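Periplasmic cell division protein (SufI) (Aquifex aeolicus, PDB 6SYY) probably oxidises substrates as a multicopper oxidase, binding copper ions at a mononuclear site and a three-copper cluster that holds an oxygen atom. Local coordinates at residues M495-H508 against H515-A527. Residues are numbered along the deposited sequence; the frame is centred on the assembly and turned at random. Where two conformers were deposited one is given.
Sequences MSHPYNEHQIYLLH and HDEGMMVNYRVNA. With CU (copper (II) ion), chain C.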
# COMPACT_ATOMS: atom_id res chain seq x y z
N MET A 495 15.59 13.05 -5.10
CA MET A 495 14.74 13.95 -4.32
C MET A 495 14.57 15.30 -5.03
O MET A 495 14.99 16.35 -4.56
CB MET A 495 15.31 14.12 -2.92
CG MET A 495 15.33 12.82 -2.12
SD MET A 495 15.75 13.03 -0.38
CE MET A 495 15.46 11.37 0.24
N SER A 496 13.94 15.23 -6.20
CA SER A 496 13.63 16.39 -7.01
C SER A 496 12.13 16.67 -6.94
O SER A 496 11.32 15.77 -7.21
CB SER A 496 14.08 16.17 -8.45
OG SER A 496 14.03 17.37 -9.21
N HIS A 497 11.76 17.89 -6.58
CA HIS A 497 10.36 18.27 -6.44
C HIS A 497 10.11 19.63 -7.07
O HIS A 497 11.00 20.49 -7.08
CB HIS A 497 9.92 18.30 -4.96
CG HIS A 497 10.55 19.40 -4.16
ND1 HIS A 497 10.10 20.70 -4.19
CD2 HIS A 497 11.59 19.38 -3.30
CE1 HIS A 497 10.84 21.44 -3.39
NE2 HIS A 497 11.75 20.67 -2.83
N PRO A 498 8.91 19.85 -7.61
CA PRO A 498 8.65 21.09 -8.36
C PRO A 498 8.02 22.21 -7.53
O PRO A 498 7.38 23.10 -8.09
CB PRO A 498 7.68 20.62 -9.44
CG PRO A 498 6.88 19.56 -8.74
CD PRO A 498 7.83 18.86 -7.81
N TYR A 499 8.20 22.18 -6.22
CA TYR A 499 7.54 23.13 -5.33
C TYR A 499 8.49 24.25 -4.94
O TYR A 499 9.71 24.08 -4.96
CB TYR A 499 7.01 22.40 -4.09
CG TYR A 499 6.27 21.13 -4.43
CD1 TYR A 499 5.25 21.13 -5.38
CD2 TYR A 499 6.60 19.92 -3.84
CE1 TYR A 499 4.57 19.97 -5.72
CE2 TYR A 499 5.93 18.75 -4.17
CZ TYR A 499 4.92 18.78 -5.11
OH TYR A 499 4.25 17.62 -5.43
N ASN A 500 7.92 25.40 -4.58
CA ASN A 500 8.70 26.59 -4.24
C ASN A 500 8.95 26.73 -2.74
O ASN A 500 9.35 27.82 -2.30
CB ASN A 500 8.03 27.85 -4.79
CG ASN A 500 6.62 28.08 -4.24
OD1 ASN A 500 6.20 27.47 -3.26
ND2 ASN A 500 5.89 29.00 -4.87
N GLU A 501 8.72 25.68 -1.96
CA GLU A 501 8.96 25.69 -0.52
C GLU A 501 9.64 24.39 -0.12
O GLU A 501 9.50 23.36 -0.79
CB GLU A 501 7.66 25.85 0.28
CG GLU A 501 7.11 27.25 0.35
CD GLU A 501 5.98 27.37 1.36
OE1 GLU A 501 5.34 26.34 1.65
OE2 GLU A 501 5.75 28.48 1.87
N HIS A 502 10.36 24.43 1.00
CA HIS A 502 10.94 23.21 1.54
C HIS A 502 9.83 22.24 1.93
O HIS A 502 8.68 22.63 2.16
CB HIS A 502 11.82 23.53 2.75
CG HIS A 502 11.07 24.02 3.94
ND1 HIS A 502 10.79 25.36 4.15
CD2 HIS A 502 10.54 23.36 5.00
CE1 HIS A 502 10.12 25.49 5.28
NE2 HIS A 502 9.96 24.30 5.81
N GLN A 503 10.19 20.96 2.00
CA GLN A 503 9.23 19.89 2.22
C GLN A 503 9.60 19.09 3.45
O GLN A 503 10.78 18.82 3.70
CB GLN A 503 9.17 18.96 1.00
CG GLN A 503 8.75 19.65 -0.28
CD GLN A 503 7.34 20.19 -0.20
OE1 GLN A 503 6.42 19.49 0.21
NE2 GLN A 503 7.17 21.45 -0.58
N ILE A 504 8.59 18.71 4.23
CA ILE A 504 8.77 17.86 5.40
C ILE A 504 8.08 16.54 5.11
O ILE A 504 6.85 16.47 5.03
CB ILE A 504 8.20 18.51 6.67
CG1 ILE A 504 8.87 19.86 6.91
CG2 ILE A 504 8.40 17.58 7.86
CD1 ILE A 504 10.39 19.80 6.96
N TYR A 505 8.87 15.48 4.95
CA TYR A 505 8.35 14.18 4.59
C TYR A 505 8.67 13.17 5.68
O TYR A 505 9.67 13.30 6.39
CB TYR A 505 8.94 13.72 3.25
CG TYR A 505 8.41 14.49 2.06
CD1 TYR A 505 7.04 14.74 1.93
CD2 TYR A 505 9.26 14.98 1.08
CE1 TYR A 505 6.55 15.44 0.84
CE2 TYR A 505 8.78 15.68 -0.01
CZ TYR A 505 7.42 15.91 -0.12
OH TYR A 505 6.93 16.61 -1.20
N LEU A 506 7.80 12.18 5.82
CA LEU A 506 7.98 11.14 6.82
C LEU A 506 8.87 10.02 6.29
O LEU A 506 8.94 9.77 5.08
CB LEU A 506 6.63 10.56 7.24
CG LEU A 506 5.72 11.48 8.03
CD1 LEU A 506 4.41 10.78 8.30
CD2 LEU A 506 6.39 11.87 9.33
N LEU A 507 9.56 9.36 7.22
CA LEU A 507 10.21 8.08 6.98
C LEU A 507 9.85 7.19 8.15
O LEU A 507 10.11 7.55 9.31
CB LEU A 507 11.73 8.24 6.84
CG LEU A 507 12.60 7.01 6.57
CD1 LEU A 507 13.89 7.42 5.88
CD2 LEU A 507 12.93 6.25 7.85
N HIS A 508 9.23 6.05 7.87
CA HIS A 508 8.67 5.24 8.95
C HIS A 508 8.48 3.81 8.48
O HIS A 508 8.40 3.53 7.28
CB HIS A 508 7.33 5.82 9.44
CG HIS A 508 6.23 5.75 8.43
ND1 HIS A 508 5.28 4.75 8.44
CD2 HIS A 508 5.92 6.55 7.38
CE1 HIS A 508 4.43 4.94 7.44
NE2 HIS A 508 4.80 6.02 6.78
N HIS A 515 4.85 2.00 13.54
CA HIS A 515 4.64 3.42 13.27
C HIS A 515 3.94 4.10 14.43
O HIS A 515 4.35 5.19 14.87
CB HIS A 515 3.86 3.57 11.96
CG HIS A 515 3.15 4.88 11.83
ND1 HIS A 515 1.91 5.10 12.36
CD2 HIS A 515 3.51 6.03 11.21
CE1 HIS A 515 1.53 6.34 12.09
NE2 HIS A 515 2.49 6.92 11.39
N ASP A 516 2.89 3.47 14.98
CA ASP A 516 2.13 4.09 16.06
C ASP A 516 2.97 4.25 17.32
O ASP A 516 2.83 5.24 18.05
CB ASP A 516 0.87 3.28 16.36
CG ASP A 516 -0.29 3.65 15.46
OD1 ASP A 516 -0.21 4.69 14.78
OD2 ASP A 516 -1.30 2.91 15.43
N GLU A 517 3.85 3.29 17.60
CA GLU A 517 4.67 3.35 18.80
C GLU A 517 5.98 4.10 18.57
O GLU A 517 6.86 4.07 19.44
CB GLU A 517 4.93 1.95 19.34
CG GLU A 517 5.61 1.01 18.40
CD GLU A 517 5.31 -0.44 18.73
OE1 GLU A 517 4.40 -0.68 19.55
OE2 GLU A 517 5.99 -1.32 18.16
N GLY A 518 6.12 4.77 17.43
CA GLY A 518 7.15 5.78 17.27
C GLY A 518 8.21 5.52 16.23
O GLY A 518 9.14 6.33 16.10
N MET A 519 8.14 4.43 15.47
CA MET A 519 9.11 4.13 14.43
C MET A 519 8.87 5.04 13.23
O MET A 519 8.47 4.57 12.16
CB MET A 519 9.02 2.66 14.03
CG MET A 519 10.23 2.14 13.30
SD MET A 519 10.33 0.34 13.30
CE MET A 519 11.92 0.11 12.50
N MET A 520 9.11 6.33 13.40
CA MET A 520 8.74 7.34 12.41
C MET A 520 9.55 8.60 12.68
O MET A 520 9.68 9.01 13.84
CB MET A 520 7.23 7.62 12.49
CG MET A 520 6.74 8.86 11.79
SD MET A 520 4.95 8.99 11.93
CE MET A 520 4.68 8.59 13.65
N VAL A 521 10.12 9.19 11.63
CA VAL A 521 10.87 10.43 11.73
C VAL A 521 10.50 11.33 10.55
O VAL A 521 9.89 10.89 9.57
CB VAL A 521 12.40 10.21 11.75
CG1 VAL A 521 12.83 9.48 13.00
CG2 VAL A 521 12.85 9.47 10.50
N ASN A 522 10.89 12.59 10.65
CA ASN A 522 10.84 13.51 9.52
C ASN A 522 12.19 13.54 8.82
O ASN A 522 13.23 13.33 9.43
CB ASN A 522 10.49 14.94 9.96
CG ASN A 522 9.13 15.05 10.63
OD1 ASN A 522 8.16 14.43 10.21
ND2 ASN A 522 9.06 15.88 11.66
N TYR A 523 12.15 13.82 7.52
CA TYR A 523 13.32 14.33 6.82
C TYR A 523 12.88 15.52 5.99
O TYR A 523 11.68 15.75 5.78
CB TYR A 523 14.01 13.25 5.96
CG TYR A 523 13.29 12.87 4.69
CD1 TYR A 523 13.65 13.43 3.47
CD2 TYR A 523 12.25 11.95 4.70
CE1 TYR A 523 13.00 13.08 2.30
CE2 TYR A 523 11.59 11.60 3.54
CZ TYR A 523 11.97 12.17 2.34
OH TYR A 523 11.32 11.82 1.17
N ARG A 524 13.85 16.31 5.54
CA ARG A 524 13.57 17.60 4.91
C ARG A 524 14.23 17.66 3.55
O ARG A 524 15.37 17.21 3.38
CB ARG A 524 14.06 18.75 5.79
CG ARG A 524 13.72 20.14 5.27
CD ARG A 524 14.37 21.19 6.16
NE ARG A 524 14.37 22.52 5.55
CZ ARG A 524 13.72 23.57 6.05
NH1 ARG A 524 13.03 23.46 7.17
NH2 ARG A 524 13.78 24.74 5.42
N VAL A 525 13.51 18.21 2.57
CA VAL A 525 14.06 18.53 1.26
C VAL A 525 13.79 20.01 1.01
O VAL A 525 12.63 20.44 1.02
CB VAL A 525 13.47 17.68 0.13
CG1 VAL A 525 14.20 17.97 -1.18
CG2 VAL A 525 13.54 16.20 0.48
N ASN A 526 14.85 20.78 0.76
CA ASN A 526 14.70 22.22 0.62
C ASN A 526 14.08 22.56 -0.73
O ASN A 526 13.86 21.70 -1.59
CB ASN A 526 16.05 22.91 0.80
CG ASN A 526 16.60 22.74 2.20
OD1 ASN A 526 15.87 22.89 3.19
ND2 ASN A 526 17.88 22.41 2.30
N ALA A 527 13.79 23.85 -0.91
CA ALA A 527 13.07 24.33 -2.09
C ALA A 527 13.86 24.14 -3.38
O ALA A 527 15.08 24.29 -3.40
CB ALA A 527 12.70 25.81 -1.91
CU CU C . 3.06 7.18 6.02
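Gln503 to Leu507 and Val521 to Val525 pair as antiparallel neighbours in a sheet of the C-terminal cupredoxin-type domain: six backbone hydrogen bonds join them, the segment axes running 143° apart. Where strand 520-525 nears the C-terminus, Arg524 reaches forward along its strand to lie over His502. Its CB lies by Ile504 CD1 and Gln503 O, and CG touches the same CD1 at 3.7 Å. With CG trans to the backbone N (chi1 -175°) and the chain extended as far as NE, the guanidinium lies flat on the imidazole, planes 9° apart. CZ sits over the CG-CD2 bond, NH2 is 3.2 Å from His502 CG, and NH1 3.3 Å from CD2. Arg524 NE gives Asn526 OD1 a nearly straight 2.8 Å bond in the guanidinium plane, which fixes the rotation of the guanidinium, while His502 NE2 is bonded to Asn425 O. Replacement by a leucine would probably strip that ring face of its flat cover and leave Asn526 OD1 without the NE donor. At the far end, the edge of His515 meets the face of His508 in an offset edge-to-face pair (centroids 5.0 Å apart), and His508 NE2 binds copper at 2.2 Å, alongside His161 and His456.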